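Local coordinates for core protein VP4 (Bluetongue virus, PDB 2JHP) that caps viral RNA as a multifunctional enzyme of the inner core, carrying several capping activities in one chain, at residues 122-135 / 138-152. Numbering follows the deposited sequence.
Sequences RNYAFKMAIEFHGS and ETLNDANPRLHKIYG. With SAH (S-adenosyl-L-homocysteine), chain B; GUN (guanine), chain D.
Phe126, on helix 114-128, packs its ring against Thr139, Asp142, Ala143 and His148. Phe126 CB lies 3.9 Å from His148 CE1. With CG anti to the carbonyl carbon (chi1 -79°), the ring lies between Asp142 and Phe132. Phe126 CD2 sits over the His148 ring face, 3.4 Å from His148 CE1, in an edge-to-face pair with planes at 87°. CE2 meets CA and CB of Ala143. CE1 touches Asp142 CB, and Asp142 O sits over the centre of one ring face. At the tip, Phe126 CZ is 3.5 Å from Thr139 O. It also touches Thr139 CG2. Phe132 CE2 lies over the rim of the other face; Phe126, Phe132 and His148 form an aromatic cluster.

Strands 131-132 and 149-152 run parallel, hydrogen-bonded from Lys149 N to Ile130 O, Phe132 N to Lys149 O and Tyr151 N to Phe132 O. Past strand 131-132, Ser135 gives both N and OG to Tyr151 O, Ser135 OG lying 2.7 Å from Tyr151 O.

Arg122 NE and NH2 grip the SAH carboxylate, and Glu138 CG lies over one guanidinium face. SAH N donates to Gly134 O at 2.9 Å. Gly134 follows the first strand of a beta-alpha-beta unit, as in Rossmann-like methyltransferases (strand order 3-2-1-4-5-7-6).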
loop_
_atom_site.group_PDB
_atom_site.type_symbol
_atom_site.label_atom_id
_atom_site.label_comp_id
_atom_site.label_asym_id
_atom_site.label_seq_id
_atom_site.Cartn_x
_atom_site.Cartn_y
_atom_site.Cartn_z
ATOM N N ARG A 122 -4.766 -4.147 -1.491
ATOM C CA ARG A 122 -4.799 -3.102 -2.493
ATOM C C ARG A 122 -5.373 -3.616 -3.804
ATOM O O ARG A 122 -6.042 -2.867 -4.524
ATOM C CB ARG A 122 -3.419 -2.503 -2.720
ATOM C CG ARG A 122 -3.473 -1.056 -3.229
ATOM C CD ARG A 122 -2.098 -0.415 -3.416
ATOM N NE ARG A 122 -1.359 -0.388 -2.159
ATOM C CZ ARG A 122 -0.443 -1.285 -1.827
ATOM N NH1 ARG A 122 -0.160 -2.260 -2.677
ATOM N NH2 ARG A 122 0.173 -1.205 -0.655
ATOM N N ASN A 123 -5.123 -4.887 -4.114
ATOM C CA ASN A 123 -5.653 -5.469 -5.336
ATOM C C ASN A 123 -7.147 -5.576 -5.279
ATOM O O ASN A 123 -7.796 -5.229 -6.225
ATOM C CB ASN A 123 -4.972 -6.792 -5.678
ATOM C CG ASN A 123 -3.487 -6.611 -6.041
ATOM O OD1 ASN A 123 -2.985 -5.487 -6.193
ATOM N ND2 ASN A 123 -2.782 -7.728 -6.172
ATOM N N TYR A 124 -7.689 -5.983 -4.140
ATOM C CA TYR A 124 -9.140 -5.967 -3.936
ATOM C C TYR A 124 -9.679 -4.551 -4.184
ATOM O O TYR A 124 -10.726 -4.375 -4.842
ATOM C CB TYR A 124 -9.508 -6.459 -2.526
ATOM C CG TYR A 124 -10.929 -6.126 -2.089
ATOM C CD1 TYR A 124 -12.008 -6.929 -2.472
ATOM C CD2 TYR A 124 -11.193 -5.004 -1.288
ATOM C CE1 TYR A 124 -13.309 -6.630 -2.070
ATOM C CE2 TYR A 124 -12.499 -4.691 -0.880
ATOM C CZ TYR A 124 -13.554 -5.508 -1.278
ATOM O OH TYR A 124 -14.851 -5.201 -0.888
ATOM N N ALA A 125 -8.942 -3.561 -3.671
ATOM C CA ALA A 125 -9.325 -2.153 -3.774
ATOM C C ALA A 125 -9.292 -1.610 -5.204
ATOM O O ALA A 125 -10.084 -0.726 -5.537
ATOM C CB ALA A 125 -8.481 -1.276 -2.846
ATOM N N PHE A 126 -8.392 -2.129 -6.041
ATOM C CA PHE A 126 -8.337 -1.696 -7.440
ATOM C C PHE A 126 -9.522 -2.273 -8.205
ATOM O O PHE A 126 -9.964 -1.696 -9.206
ATOM C CB PHE A 126 -7.021 -2.094 -8.112
ATOM C CG PHE A 126 -5.869 -1.195 -7.774
ATOM C CD1 PHE A 126 -4.752 -1.688 -7.095
ATOM C CD2 PHE A 126 -5.885 0.159 -8.137
ATOM C CE1 PHE A 126 -3.669 -0.846 -6.779
ATOM C CE2 PHE A 126 -4.802 1.008 -7.824
ATOM C CZ PHE A 126 -3.696 0.497 -7.140
ATOM N N LYS A 127 -10.032 -3.404 -7.723
ATOM C CA LYS A 127 -11.199 -4.049 -8.325
ATOM C C LYS A 127 -12.483 -3.333 -7.934
ATOM O O LYS A 127 -13.437 -3.304 -8.710
ATOM C CB LYS A 127 -11.291 -5.531 -7.935
ATOM C CG LYS A 127 -10.136 -6.398 -8.435
ATOM C CD LYS A 127 -10.013 -6.316 -9.951
ATOM C CE LYS A 127 -8.783 -7.032 -10.474
ATOM N NZ LYS A 127 -8.472 -6.599 -11.876
ATOM N N MET A 128 -12.495 -2.735 -6.745
ATOM C CA MET A 128 -13.723 -2.178 -6.191
ATOM C C MET A 128 -13.774 -0.650 -6.071
ATOM O O MET A 128 -14.819 -0.105 -5.726
ATOM C CB MET A 128 -14.043 -2.821 -4.839
ATOM C CG MET A 128 -14.107 -4.340 -4.844
ATOM S SD MET A 128 -15.494 -4.988 -5.781
ATOM C CE MET A 128 -15.312 -6.737 -5.482
ATOM N N ALA A 129 -12.682 0.055 -6.356
ATOM C CA ALA A 129 -12.683 1.511 -6.136
ATOM C C ALA A 129 -12.141 2.358 -7.285
ATOM O O ALA A 129 -11.364 1.885 -8.115
ATOM C CB ALA A 129 -11.977 1.869 -4.810
ATOM N N ILE A 130 -12.588 3.611 -7.329
ATOM C CA ILE A 130 -12.036 4.610 -8.236
ATOM C C ILE A 130 -11.020 5.473 -7.478
ATOM O O ILE A 130 -9.912 5.666 -7.955
ATOM C CB ILE A 130 -13.153 5.472 -8.944
ATOM C CG1 ILE A 130 -13.728 4.751 -10.175
ATOM C CG2 ILE A 130 -12.623 6.821 -9.399
ATOM C CD1 ILE A 130 -14.615 3.590 -9.848
ATOM N N GLU A 131 -11.395 5.964 -6.297
ATOM C CA GLU A 131 -10.555 6.888 -5.526
ATOM C C GLU A 131 -9.609 6.184 -4.535
ATOM O O GLU A 131 -10.025 5.253 -3.824
ATOM C CB GLU A 131 -11.423 7.883 -4.753
ATOM C CG GLU A 131 -12.313 8.774 -5.595
ATOM C CD GLU A 131 -12.779 10.012 -4.846
ATOM O OE1 GLU A 131 -12.579 10.081 -3.618
ATOM O OE2 GLU A 131 -13.339 10.924 -5.482
ATOM N N PHE A 132 -8.350 6.636 -4.496
ATOM C CA PHE A 132 -7.352 6.142 -3.536
ATOM C C PHE A 132 -6.736 7.279 -2.745
ATOM O O PHE A 132 -6.176 8.212 -3.319
ATOM C CB PHE A 132 -6.271 5.338 -4.229
ATOM C CG PHE A 132 -6.752 4.037 -4.729
ATOM C CD1 PHE A 132 -7.568 3.970 -5.860
ATOM C CD2 PHE A 132 -6.416 2.859 -4.065
ATOM C CE1 PHE A 132 -8.033 2.747 -6.326
ATOM C CE2 PHE A 132 -6.879 1.627 -4.519
ATOM C CZ PHE A 132 -7.690 1.572 -5.652
ATOM N N HIS A 133 -6.856 7.206 -1.421
ATOM C CA HIS A 133 -6.309 8.243 -0.554
ATOM C C HIS A 133 -5.075 7.786 0.228
ATOM O O HIS A 133 -4.830 6.588 0.376
ATOM C CB HIS A 133 -7.405 8.812 0.341
ATOM C CG HIS A 133 -8.514 9.464 -0.429
ATOM N ND1 HIS A 133 -8.536 10.814 -0.707
ATOM C CD2 HIS A 133 -9.619 8.943 -1.015
ATOM C CE1 HIS A 133 -9.612 11.101 -1.416
ATOM N NE2 HIS A 133 -10.287 9.983 -1.617
ATOM N N GLY A 134 -4.291 8.764 0.684
ATOM C CA GLY A 134 -2.990 8.547 1.329
ATOM C C GLY A 134 -2.006 7.820 0.423
ATOM O O GLY A 134 -1.222 6.988 0.886
ATOM N N SER A 135 -2.046 8.126 -0.870
ATOM C CA SER A 135 -1.352 7.285 -1.846
ATOM C C SER A 135 0.082 7.697 -1.968
ATOM O O SER A 135 0.435 8.804 -1.615
ATOM C CB SER A 135 -2.017 7.349 -3.226
ATOM O OG SER A 135 -3.377 6.958 -3.179
ATOM N N GLU A 138 3.608 3.271 -4.635
ATOM C CA GLU A 138 3.030 1.908 -4.688
ATOM C C GLU A 138 1.630 1.853 -5.324
ATOM O O GLU A 138 1.288 0.875 -5.992
ATOM C CB GLU A 138 3.004 1.240 -3.310
ATOM C CG GLU A 138 1.767 1.558 -2.479
ATOM C CD GLU A 138 1.771 2.983 -1.966
ATOM O OE1 GLU A 138 2.728 3.342 -1.253
ATOM O OE2 GLU A 138 0.830 3.743 -2.266
ATOM N N THR A 139 0.838 2.905 -5.120
ATOM C CA THR A 139 -0.502 2.954 -5.678
ATOM C C THR A 139 -0.474 3.343 -7.150
ATOM O O THR A 139 -1.116 2.687 -7.971
ATOM C CB THR A 139 -1.431 3.880 -4.882
ATOM O OG1 THR A 139 -1.404 3.487 -3.509
ATOM C CG2 THR A 139 -2.865 3.751 -5.388
ATOM N N LEU A 140 0.279 4.393 -7.472
ATOM C CA LEU A 140 0.476 4.820 -8.860
ATOM C C LEU A 140 0.943 3.661 -9.740
ATOM O O LEU A 140 0.407 3.435 -10.827
ATOM C CB LEU A 140 1.492 5.972 -8.939
ATOM C CG LEU A 140 1.113 7.339 -8.378
ATOM C CD1 LEU A 140 2.281 8.269 -8.458
ATOM C CD2 LEU A 140 -0.062 7.930 -9.160
ATOM N N ASN A 141 1.937 2.929 -9.252
ATOM C CA ASN A 141 2.505 1.786 -9.963
ATOM C C ASN A 141 1.520 0.719 -10.427
ATOM O O ASN A 141 1.735 0.102 -11.466
ATOM C CB ASN A 141 3.598 1.133 -9.122
ATOM C CG ASN A 141 4.896 1.877 -9.189
ATOM O OD1 ASN A 141 5.047 2.818 -9.968
ATOM N ND2 ASN A 141 5.848 1.470 -8.366
ATOM N N ASP A 142 0.451 0.493 -9.671
ATOM C CA ASP A 142 -0.510 -0.539 -10.049
ATOM C C ASP A 142 -1.857 0.019 -10.527
ATOM O O ASP A 142 -2.823 -0.731 -10.682
ATOM C CB ASP A 142 -0.694 -1.546 -8.905
ATOM C CG ASP A 142 0.593 -2.282 -8.549
ATOM O OD1 ASP A 142 1.281 -2.760 -9.465
ATOM O OD2 ASP A 142 0.925 -2.386 -7.346
ATOM N N ALA A 143 -1.904 1.327 -10.782
ATOM C CA ALA A 143 -3.157 2.029 -11.109
ATOM C C ALA A 143 -3.348 2.236 -12.596
ATOM O O ALA A 143 -2.392 2.541 -13.308
ATOM C CB ALA A 143 -3.224 3.377 -10.395
ATOM N N ASN A 144 -4.587 2.076 -13.054
ATOM C CA ASN A 144 -4.989 2.439 -14.410
ATOM C C ASN A 144 -5.293 3.920 -14.401
ATOM O O ASN A 144 -6.324 4.333 -13.892
ATOM C CB ASN A 144 -6.225 1.641 -14.814
ATOM C CG ASN A 144 -6.745 2.007 -16.207
ATOM O OD1 ASN A 144 -6.261 2.948 -16.862
ATOM N ND2 ASN A 144 -7.743 1.253 -16.666
ATOM N N PRO A 145 -4.372 4.740 -14.929
ATOM C CA PRO A 145 -4.514 6.192 -14.734
ATOM C C PRO A 145 -5.722 6.767 -15.455
ATOM O O PRO A 145 -6.098 7.913 -15.209
ATOM C CB PRO A 145 -3.210 6.756 -15.308
ATOM C CG PRO A 145 -2.705 5.715 -16.234
ATOM C CD PRO A 145 -3.160 4.393 -15.698
ATOM N N ARG A 146 -6.322 5.957 -16.325
ATOM C CA ARG A 146 -7.499 6.346 -17.095
ATOM C C ARG A 146 -8.808 6.023 -16.367
ATOM O O ARG A 146 -9.886 6.365 -16.848
ATOM C CB ARG A 146 -7.484 5.669 -18.472
ATOM C CG ARG A 146 -6.513 6.270 -19.481
ATOM C CD ARG A 146 -6.696 5.652 -20.871
ATOM N NE ARG A 146 -8.113 5.485 -21.231
ATOM C CZ ARG A 146 -8.814 6.303 -22.022
ATOM N NH1 ARG A 146 -8.253 7.377 -22.574
ATOM N NH2 ARG A 146 -10.093 6.041 -22.260
ATOM N N LEU A 147 -8.712 5.366 -15.214
ATOM C CA LEU A 147 -9.880 5.002 -14.427
ATOM C C LEU A 147 -9.756 5.441 -12.971
ATOM O O LEU A 147 -10.593 6.187 -12.468
ATOM C CB LEU A 147 -10.084 3.497 -14.469
ATOM C CG LEU A 147 -11.374 2.961 -13.832
ATOM C CD1 LEU A 147 -12.538 3.146 -14.770
ATOM C CD2 LEU A 147 -11.196 1.504 -13.513
ATOM N N HIS A 148 -8.714 4.960 -12.296
ATOM C CA HIS A 148 -8.470 5.294 -10.900
ATOM C C HIS A 148 -8.027 6.748 -10.732
ATOM O O HIS A 148 -7.341 7.299 -11.588
ATOM C CB HIS A 148 -7.420 4.359 -10.301
ATOM C CG HIS A 148 -7.706 2.904 -10.523
ATOM N ND1 HIS A 148 -8.486 2.157 -9.665
ATOM C CD2 HIS A 148 -7.318 2.060 -11.510
ATOM C CE1 HIS A 148 -8.560 0.918 -10.114
ATOM N NE2 HIS A 148 -7.863 0.833 -11.232
ATOM N N LYS A 149 -8.454 7.345 -9.622
ATOM C CA LYS A 149 -8.065 8.683 -9.199
ATOM C C LYS A 149 -7.237 8.529 -7.928
ATOM O O LYS A 149 -7.730 8.030 -6.910
ATOM C CB LYS A 149 -9.304 9.547 -8.926
ATOM C CG LYS A 149 -10.287 9.692 -10.105
ATOM C CD LYS A 149 -9.677 10.456 -11.268
ATOM C CE LYS A 149 -10.481 10.253 -12.545
ATOM N NZ LYS A 149 -9.663 10.520 -13.770
ATOM N N ILE A 150 -5.967 8.929 -8.006
ATOM C CA ILE A 150 -5.003 8.684 -6.936
ATOM C C ILE A 150 -4.665 9.966 -6.173
ATOM O O ILE A 150 -4.062 10.894 -6.727
ATOM C CB ILE A 150 -3.701 8.046 -7.490
ATOM C CG1 ILE A 150 -3.982 6.781 -8.327
ATOM C CG2 ILE A 150 -2.697 7.804 -6.372
ATOM C CD1 ILE A 150 -4.871 5.701 -7.676
ATOM N N TYR A 151 -5.061 9.995 -4.901
ATOM C CA TYR A 151 -4.830 11.120 -4.004
ATOM C C TYR A 151 -3.911 10.758 -2.852
ATOM O O TYR A 151 -3.721 9.584 -2.508
ATOM C CB TYR A 151 -6.137 11.602 -3.390
ATOM C CG TYR A 151 -7.244 11.908 -4.374
ATOM C CD1 TYR A 151 -8.321 11.027 -4.545
ATOM C CD2 TYR A 151 -7.244 13.087 -5.120
ATOM C CE1 TYR A 151 -9.355 11.311 -5.437
ATOM C CE2 TYR A 151 -8.294 13.363 -6.018
ATOM C CZ TYR A 151 -9.325 12.471 -6.162
ATOM O OH TYR A 151 -10.319 12.768 -7.042
ATOM N N GLY A 152 -3.368 11.798 -2.237
ATOM C CA GLY A 152 -2.443 11.661 -1.118
ATOM C C GLY A 152 -1.849 12.994 -0.712
ATOM O O GLY A 152 -2.239 14.052 -1.221
HETATM N N SAH B . -1.926 4.162 0.908
HETATM C CA SAH B . -0.627 3.575 0.450
HETATM C CB SAH B . 0.618 4.137 1.143
HETATM C CG SAH B . 0.515 4.723 2.539
HETATM S SD SAH B . 2.037 5.614 2.965
HETATM C C SAH B . -0.624 2.055 0.481
HETATM O O SAH B . -1.610 1.420 0.098
HETATM O OXT SAH B . 0.368 1.428 0.853
HETATM C "C5'" SAH B . 1.062 6.852 3.866
HETATM C "C4'" SAH B . 0.902 8.154 3.100
HETATM O "O4'" SAH B . -0.338 8.764 3.403
HETATM C "C3'" SAH B . 1.993 9.167 3.433
HETATM O "O3'" SAH B . 2.384 9.761 2.206
HETATM C "C2'" SAH B . 1.293 10.209 4.293
HETATM O "O2'" SAH B . 1.794 11.505 4.104
HETATM C "C1'" SAH B . -0.143 10.124 3.778
HETATM N N9 SAH B . -1.143 10.595 4.761
HETATM C C8 SAH B . -1.121 10.428 6.127
HETATM N N7 SAH B . -2.224 11.018 6.655
HETATM C C5 SAH B . -2.951 11.561 5.650
HETATM C C6 SAH B . -4.157 12.266 5.619
HETATM N N6 SAH B . -4.819 12.516 6.747
HETATM N N1 SAH B . -4.676 12.697 4.412
HETATM C C2 SAH B . -3.998 12.430 3.235
HETATM N N3 SAH B . -2.804 11.731 3.260
HETATM C C4 SAH B . -2.283 11.302 4.448
HETATM N N9 GUN D . 9.795 4.769 -7.189
HETATM C C8 GUN D . 9.075 3.656 -7.025
HETATM N N7 GUN D . 8.446 3.359 -8.163
HETATM C C5 GUN D . 8.769 4.283 -9.061
HETATM C C6 GUN D . 8.410 4.465 -10.394
HETATM O O6 GUN D . 7.649 3.674 -10.953
HETATM N N1 GUN D . 8.942 5.569 -11.083
HETATM C C2 GUN D . 9.809 6.445 -10.387
HETATM N N2 GUN D . 10.316 7.495 -11.007
HETATM N N3 GUN D . 10.139 6.238 -9.099
HETATM C C4 GUN D . 9.635 5.182 -8.437
HETATM O O HOH W 1 -0.994 -3.218 -5.480
HETATM O O HOH W 2 -3.553 4.102 -2.081
#